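Local coordinates for uncharacterized protein (Exiguobacterium sibiricum, PDB 3B77), which is of unknown function but carries a bacterial pleckstrin-homology domain joined to a helical region that probably mediates oligomerisation, at residues Y71-M77 against E89-G95; C42-L46 against K181-Y187. All coordinates share one frame; numbering follows the deposited sequence.

Contact 1. Residues Y71-M77 against E89-G95; sequences YPIRHVM and EIKFEIG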
loop_
_atom_site.group_PDB
_atom_site.type_symbol
_atom_site.label_atom_id
_atom_site.label_comp_id
_atom_site.label_asym_id
_atom_site.label_seq_id
_atom_site.Cartn_x
_atom_site.Cartn_y
_atom_site.Cartn_z
ATOM N N TYR A 71 9.370 -32.563 -30.657
ATOM C CA TYR A 71 10.527 -33.225 -30.050
ATOM C C TYR A 71 11.790 -32.628 -30.639
ATOM O O TYR A 71 12.246 -33.051 -31.684
ATOM C CB TYR A 71 10.484 -34.725 -30.309
ATOM C CG TYR A 71 9.273 -35.395 -29.753
ATOM C CD1 TYR A 71 9.243 -35.814 -28.450
ATOM C CD2 TYR A 71 8.162 -35.597 -30.524
ATOM C CE1 TYR A 71 8.143 -36.416 -27.922
ATOM C CE2 TYR A 71 7.053 -36.198 -30.012
ATOM C CZ TYR A 71 7.040 -36.597 -28.705
ATOM O OH TYR A 71 5.915 -37.209 -28.158
ATOM N N PRO A 72 12.343 -31.616 -29.984
ATOM C CA PRO A 72 13.597 -31.012 -30.447
ATOM C C PRO A 72 14.861 -31.889 -30.403
ATOM O O PRO A 72 15.049 -32.709 -29.482
ATOM C CB PRO A 72 13.779 -29.826 -29.497
ATOM C CG PRO A 72 12.419 -29.595 -28.903
ATOM C CD PRO A 72 11.820 -30.930 -28.795
ATOM N N ILE A 73 15.721 -31.655 -31.397
ATOM C CA ILE A 73 17.003 -32.342 -31.541
ATOM C C ILE A 73 18.060 -31.542 -30.841
ATOM O O ILE A 73 18.100 -30.328 -30.977
ATOM C CB ILE A 73 17.375 -32.550 -33.033
ATOM C CG1 ILE A 73 16.327 -33.465 -33.689
ATOM C CG2 ILE A 73 18.743 -33.150 -33.174
ATOM C CD1 ILE A 73 16.499 -33.643 -35.134
ATOM N N ARG A 74 18.864 -32.230 -30.035
ATOM C CA ARG A 74 19.882 -31.600 -29.221
ATOM C C ARG A 74 21.043 -32.564 -29.036
ATOM O O ARG A 74 20.889 -33.776 -29.170
ATOM C CB ARG A 74 19.332 -31.277 -27.838
ATOM C CG ARG A 74 18.197 -30.315 -27.793
ATOM C CD ARG A 74 17.738 -30.114 -26.344
ATOM N NE ARG A 74 16.581 -29.205 -26.256
ATOM C CZ ARG A 74 15.289 -29.560 -26.187
ATOM N NH1 ARG A 74 14.900 -30.845 -26.177
ATOM N NH2 ARG A 74 14.362 -28.603 -26.143
ATOM N N HIS A 75 22.201 -31.999 -28.710
ATOM C CA HIS A 75 23.392 -32.757 -28.396
ATOM C C HIS A 75 23.788 -33.736 -29.475
ATOM O O HIS A 75 24.057 -34.906 -29.191
ATOM C CB HIS A 75 23.221 -33.455 -27.049
ATOM C CG HIS A 75 22.815 -32.525 -25.959
ATOM N ND1 HIS A 75 23.657 -31.553 -25.471
ATOM C CD2 HIS A 75 21.656 -32.400 -25.274
ATOM C CE1 HIS A 75 23.036 -30.869 -24.525
ATOM N NE2 HIS A 75 21.817 -31.361 -24.388
ATOM N N VAL A 76 23.849 -33.228 -30.706
ATOM C CA VAL A 76 24.243 -34.028 -31.847
ATOM C C VAL A 76 25.748 -34.310 -31.788
ATOM O O VAL A 76 26.557 -33.381 -31.783
ATOM C CB VAL A 76 23.867 -33.341 -33.162
ATOM C CG1 VAL A 76 24.322 -34.178 -34.365
ATOM C CG2 VAL A 76 22.358 -33.106 -33.202
HETATM N N MSE A 77 26.094 -35.601 -31.726
HETATM C CA MSE A 77 27.476 -36.075 -31.665
HETATM C C MSE A 77 27.832 -37.070 -32.782
HETATM O O MSE A 77 26.967 -37.694 -33.397
HETATM C CB MSE A 77 27.719 -36.797 -30.345
HETATM C CG MSE A 77 27.427 -36.000 -29.109
HETATM SE SE MSE A 77 28.754 -34.576 -28.807
HETATM C CE MSE A 77 27.777 -33.668 -27.097
ATOM N N GLU A 89 29.536 -44.160 -35.015
ATOM C CA GLU A 89 28.373 -43.968 -34.152
ATOM C C GLU A 89 27.904 -42.528 -34.206
ATOM O O GLU A 89 28.694 -41.612 -34.031
ATOM C CB GLU A 89 28.724 -44.347 -32.711
ATOM C CG GLU A 89 27.576 -44.189 -31.713
ATOM C CD GLU A 89 28.034 -44.012 -30.254
ATOM O OE1 GLU A 89 28.713 -43.010 -29.935
ATOM O OE2 GLU A 89 27.675 -44.854 -29.411
ATOM N N ILE A 90 26.608 -42.337 -34.459
ATOM C CA ILE A 90 25.966 -41.016 -34.431
ATOM C C ILE A 90 25.036 -40.986 -33.231
ATOM O O ILE A 90 24.337 -41.956 -32.939
ATOM C CB ILE A 90 25.198 -40.693 -35.733
ATOM C CG1 ILE A 90 24.713 -39.237 -35.727
ATOM C CG2 ILE A 90 24.059 -41.663 -35.940
ATOM C CD1 ILE A 90 24.186 -38.766 -37.070
ATOM N N LYS A 91 25.077 -39.883 -32.499
ATOM C CA LYS A 91 24.251 -39.712 -31.330
ATOM C C LYS A 91 23.489 -38.398 -31.380
ATOM O O LYS A 91 23.896 -37.447 -32.037
ATOM C CB LYS A 91 25.094 -39.702 -30.059
ATOM C CG LYS A 91 25.955 -40.923 -29.787
ATOM C CD LYS A 91 26.966 -40.642 -28.641
ATOM C CE LYS A 91 26.269 -40.276 -27.299
ATOM N NZ LYS A 91 27.221 -39.944 -26.170
ATOM N N PHE A 92 22.371 -38.381 -30.666
ATOM C CA PHE A 92 21.549 -37.192 -30.466
ATOM C C PHE A 92 20.456 -37.504 -29.467
ATOM O O PHE A 92 20.277 -38.647 -29.047
ATOM C CB PHE A 92 20.934 -36.672 -31.767
ATOM C CG PHE A 92 20.115 -37.683 -32.491
ATOM C CD1 PHE A 92 20.705 -38.550 -33.401
ATOM C CD2 PHE A 92 18.747 -37.771 -32.270
ATOM C CE1 PHE A 92 19.945 -39.477 -34.055
ATOM C CE2 PHE A 92 17.976 -38.684 -32.922
ATOM C CZ PHE A 92 18.561 -39.545 -33.808
ATOM N N GLU A 93 19.759 -36.451 -29.073
ATOM C CA GLU A 93 18.629 -36.545 -28.189
ATOM C C GLU A 93 17.471 -35.871 -28.884
ATOM O O GLU A 93 17.594 -34.750 -29.380
ATOM C CB GLU A 93 18.935 -35.866 -26.857
ATOM C CG GLU A 93 20.099 -36.534 -26.091
ATOM C CD GLU A 93 20.378 -35.924 -24.728
ATOM O OE1 GLU A 93 19.588 -35.056 -24.264
ATOM O OE2 GLU A 93 21.404 -36.340 -24.128
ATOM N N ILE A 94 16.351 -36.575 -28.937
ATOM C CA ILE A 94 15.145 -36.083 -29.604
ATOM C C ILE A 94 14.035 -36.095 -28.554
ATOM O O ILE A 94 13.718 -37.137 -27.970
ATOM C CB ILE A 94 14.842 -36.899 -30.869
ATOM C CG1 ILE A 94 13.628 -36.327 -31.571
ATOM C CG2 ILE A 94 14.676 -38.389 -30.557
ATOM C CD1 ILE A 94 13.511 -36.819 -32.980
ATOM N N GLY A 95 13.459 -34.919 -28.298
ATOM C CA GLY A 95 12.684 -34.733 -27.073
ATOM C C GLY A 95 13.798 -34.863 -26.055
ATOM O O GLY A 95 14.822 -34.184 -26.192
HETATM O O HOH W 1 17.136 -33.419 -26.236
#
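Ile73 and Ile94 face each other as a non-hydrogen-bonded pair of the antiparallel strands 73-79 and 87-94, and the packed face of the hairpin is built from them with Val76 and Phe92. Val76 CG2 rests 4.1 Å from Phe92 CB, while Ile94 reaches back with CG1, anti to its backbone N (chi1 -177°), to meet Tyr71 CB at 3.7 Å. Between Arg74 and Met77 the register slips by one residue in a beta bulge, where His75 takes a left-handed backbone conformation. Two backbone pairs flank the bulge, Arg74 with Glu93 and Met77 with Lys91; the bond from Lys91 N to Met77 O is nearly straight at the hydrogen (177°), though the donor stands above the carbonyl plane of Met77. The opposite face is looser and polar. There the His75 ring and the Glu93 carboxylate stand 55° apart, CD2 lying 3.5 Å from OE1. Arg74, extended from CG to NE, lays one guanidinium face over Pro72 CB and turns its edge toward Gly95 O. Helix 108-146 covers the apolar side through Leu118 against Ile73 and Tyr115 and Leu119 against Val76, Leu48 of strand 47-52 meets Phe92 and Ile94, and strand 97-104 continues the sheet beyond strand 87-94.

Contact 2. Residues C42-L46 against K181-Y187; sequences CFTNL and KDFGSFY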
loop_
_atom_site.group_PDB
_atom_site.type_symbol
_atom_site.label_atom_id
_atom_site.label_comp_id
_atom_site.label_asym_id
_atom_site.label_seq_id
_atom_site.Cartn_x
_atom_site.Cartn_y
_atom_site.Cartn_z
ATOM N N CYS A 42 14.194 -43.916 -39.565
ATOM C CA CYS A 42 13.744 -43.220 -40.761
ATOM C C CYS A 42 13.649 -41.744 -40.483
ATOM O O CYS A 42 12.866 -41.339 -39.647
ATOM C CB CYS A 42 12.374 -43.780 -41.123
ATOM S SG CYS A 42 11.625 -43.175 -42.596
ATOM N N PHE A 43 14.484 -40.953 -41.154
ATOM C CA PHE A 43 14.518 -39.502 -40.981
ATOM C C PHE A 43 13.784 -38.837 -42.133
ATOM O O PHE A 43 14.237 -38.886 -43.262
ATOM C CB PHE A 43 15.951 -38.991 -40.937
ATOM C CG PHE A 43 16.748 -39.505 -39.768
ATOM C CD1 PHE A 43 17.386 -40.736 -39.837
ATOM C CD2 PHE A 43 16.860 -38.760 -38.614
ATOM C CE1 PHE A 43 18.137 -41.207 -38.763
ATOM C CE2 PHE A 43 17.593 -39.200 -37.558
ATOM C CZ PHE A 43 18.240 -40.433 -37.617
ATOM N N THR A 44 12.653 -38.207 -41.823
ATOM C CA THR A 44 11.832 -37.520 -42.821
ATOM C C THR A 44 11.914 -36.017 -42.582
ATOM O O THR A 44 12.575 -35.564 -41.621
ATOM C CB THR A 44 10.327 -37.932 -42.745
ATOM O OG1 THR A 44 9.676 -37.207 -41.698
ATOM C CG2 THR A 44 10.158 -39.432 -42.516
ATOM N N ASN A 45 11.245 -35.257 -43.461
ATOM C CA ASN A 45 11.169 -33.811 -43.324
ATOM C C ASN A 45 10.396 -33.374 -42.093
ATOM O O ASN A 45 10.626 -32.293 -41.579
ATOM C CB ASN A 45 10.558 -33.157 -44.566
ATOM C CG ASN A 45 9.222 -33.722 -44.922
ATOM O OD1 ASN A 45 9.005 -34.921 -44.825
ATOM N ND2 ASN A 45 8.320 -32.874 -45.338
ATOM N N LEU A 46 9.507 -34.225 -41.598
ATOM C CA LEU A 46 8.682 -33.892 -40.456
ATOM C C LEU A 46 9.070 -34.559 -39.151
ATOM O O LEU A 46 8.772 -34.006 -38.086
ATOM C CB LEU A 46 7.230 -34.252 -40.743
ATOM C CG LEU A 46 6.609 -33.724 -42.028
ATOM C CD1 LEU A 46 5.273 -34.445 -42.263
ATOM C CD2 LEU A 46 6.449 -32.170 -42.084
ATOM N N LYS A 181 7.666 -26.915 -38.552
ATOM C CA LYS A 181 7.361 -28.336 -38.670
ATOM C C LYS A 181 8.296 -29.072 -39.620
ATOM O O LYS A 181 8.714 -30.199 -39.344
ATOM C CB LYS A 181 5.895 -28.507 -39.120
ATOM C CG LYS A 181 4.938 -28.410 -37.950
ATOM C CD LYS A 181 3.511 -28.073 -38.324
ATOM C CE LYS A 181 2.540 -28.498 -37.172
ATOM N NZ LYS A 181 3.140 -28.386 -35.772
ATOM N N ASP A 182 8.632 -28.390 -40.710
ATOM C CA ASP A 182 9.347 -28.963 -41.820
ATOM C C ASP A 182 10.829 -28.531 -41.891
ATOM O O ASP A 182 11.161 -27.347 -41.883
ATOM C CB ASP A 182 8.617 -28.551 -43.102
ATOM C CG ASP A 182 8.939 -29.413 -44.255
ATOM O OD1 ASP A 182 10.058 -29.935 -44.346
ATOM O OD2 ASP A 182 8.056 -29.563 -45.095
ATOM N N PHE A 183 11.695 -29.530 -42.015
ATOM C CA PHE A 183 13.127 -29.358 -42.061
ATOM C C PHE A 183 13.681 -30.126 -43.248
ATOM O O PHE A 183 14.836 -30.581 -43.228
ATOM C CB PHE A 183 13.736 -29.882 -40.756
ATOM C CG PHE A 183 13.494 -28.982 -39.562
ATOM C CD1 PHE A 183 14.325 -27.911 -39.311
ATOM C CD2 PHE A 183 12.444 -29.228 -38.684
ATOM C CE1 PHE A 183 14.103 -27.100 -38.244
ATOM C CE2 PHE A 183 12.239 -28.417 -37.587
ATOM C CZ PHE A 183 13.068 -27.355 -37.373
ATOM N N GLY A 184 12.862 -30.281 -44.284
ATOM C CA GLY A 184 13.309 -30.966 -45.483
ATOM C C GLY A 184 14.517 -30.289 -46.115
ATOM O O GLY A 184 15.481 -30.952 -46.496
ATOM N N SER A 185 14.482 -28.966 -46.184
ATOM C CA SER A 185 15.532 -28.197 -46.833
ATOM C C SER A 185 16.861 -28.401 -46.140
ATOM O O SER A 185 17.914 -28.285 -46.758
ATOM C CB SER A 185 15.175 -26.716 -46.879
ATOM O OG SER A 185 14.829 -26.228 -45.600
ATOM N N PHE A 186 16.819 -28.737 -44.862
ATOM C CA PHE A 186 18.043 -29.027 -44.138
ATOM C C PHE A 186 18.684 -30.361 -44.560
ATOM O O PHE A 186 19.897 -30.460 -44.630
ATOM C CB PHE A 186 17.800 -28.998 -42.631
ATOM C CG PHE A 186 17.513 -27.637 -42.112
ATOM C CD1 PHE A 186 16.282 -27.062 -42.293
ATOM C CD2 PHE A 186 18.480 -26.917 -41.464
ATOM C CE1 PHE A 186 16.033 -25.799 -41.823
ATOM C CE2 PHE A 186 18.219 -25.657 -40.997
ATOM C CZ PHE A 186 17.006 -25.102 -41.180
ATOM N N TYR A 187 17.878 -31.385 -44.809
ATOM C CA TYR A 187 18.402 -32.641 -45.331
ATOM C C TYR A 187 18.772 -32.465 -46.798
ATOM O O TYR A 187 19.766 -32.990 -47.266
ATOM C CB TYR A 187 17.379 -33.751 -45.203
ATOM C CG TYR A 187 17.110 -34.187 -43.792
ATOM C CD1 TYR A 187 18.060 -34.908 -43.091
ATOM C CD2 TYR A 187 15.915 -33.903 -43.165
ATOM C CE1 TYR A 187 17.848 -35.315 -41.799
ATOM C CE2 TYR A 187 15.681 -34.324 -41.860
ATOM C CZ TYR A 187 16.657 -35.028 -41.174
ATOM O OH TYR A 187 16.478 -35.448 -39.852
HETATM O O HOH W 2 7.698 -31.657 -37.295
#
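Asn45 and Asp182 join two turns far apart in the sequence, each closed by a side-chain oxygen that takes the amide N-H of the second residue after it. In the ST turn Thr44 OG1, also hydrogen-bonded to Glu28 OE2, takes Leu46 N, and in the Asx turn Asp182 OD1 takes Gly184 N at 2.8 Å, nearly along its C-O axis. Between them Phe183 N donates to Asn45 O (3.0 Å, 162° at the hydrogen), in the carbonyl plane. Asn45 CG sits between its backbone N and carbonyl carbon (chi1 55°), a rotation that brings ND2 to Asp182 OD2 in a weak, 3.3 Å bond; amide and carboxylate are turned 62° from each other. The amide oxygen OD1 accepts from Lys29 N. Asn45 CB also presses on Gly184 CA at 3.6 Å, where a side chain on the glycine would be tight. A water bridges Leu46 O and Lys181 O. Deeper in, the side chains of Tyr187 and Phe43 cross at about a right angle, Tyr187 OH 3.6 Å from Phe43 CD2 and Tyr187 CE2 3.4 Å from Thr44 O. That hydroxyl is hydrogen-bonded to Tyr68 OH, and Ala117, Leu118 and Ile121 of helix 108-146 border the ring. Replacing Tyr187 with alanine removes ring and hydroxyl alike, which is likely to leave Tyr68 OH without this partner and open a gap beside Phe43. The Asx turn leads into helix 184-191, with Phe183 at the N-cap, so the arrangement is a helix start docked on the end of strand 39-44 of the PH domain.

Contact 1 joins neighbouring strands of one hairpin, whereas contact 2 brings the C-terminal helix 184-191 back to strand 39-44. Contact 2 is the more buried; contact 1 is divided between an apolar inner face and an exposed polar one. Their chemistry follows: 71-77 with 89-95 is held by a ladder of backbone bonds interrupted by a bulge, 42-46 with 181-187 by one backbone bond, a weak side-chain bond, a bridging water and the apolar packing of a buried tyrosine. The centres are 14 Å apart, yet the two meet directly where Phe92 CZ packs 3.9 Å from Phe43 CE2. Both also lean on the long helix 108-146.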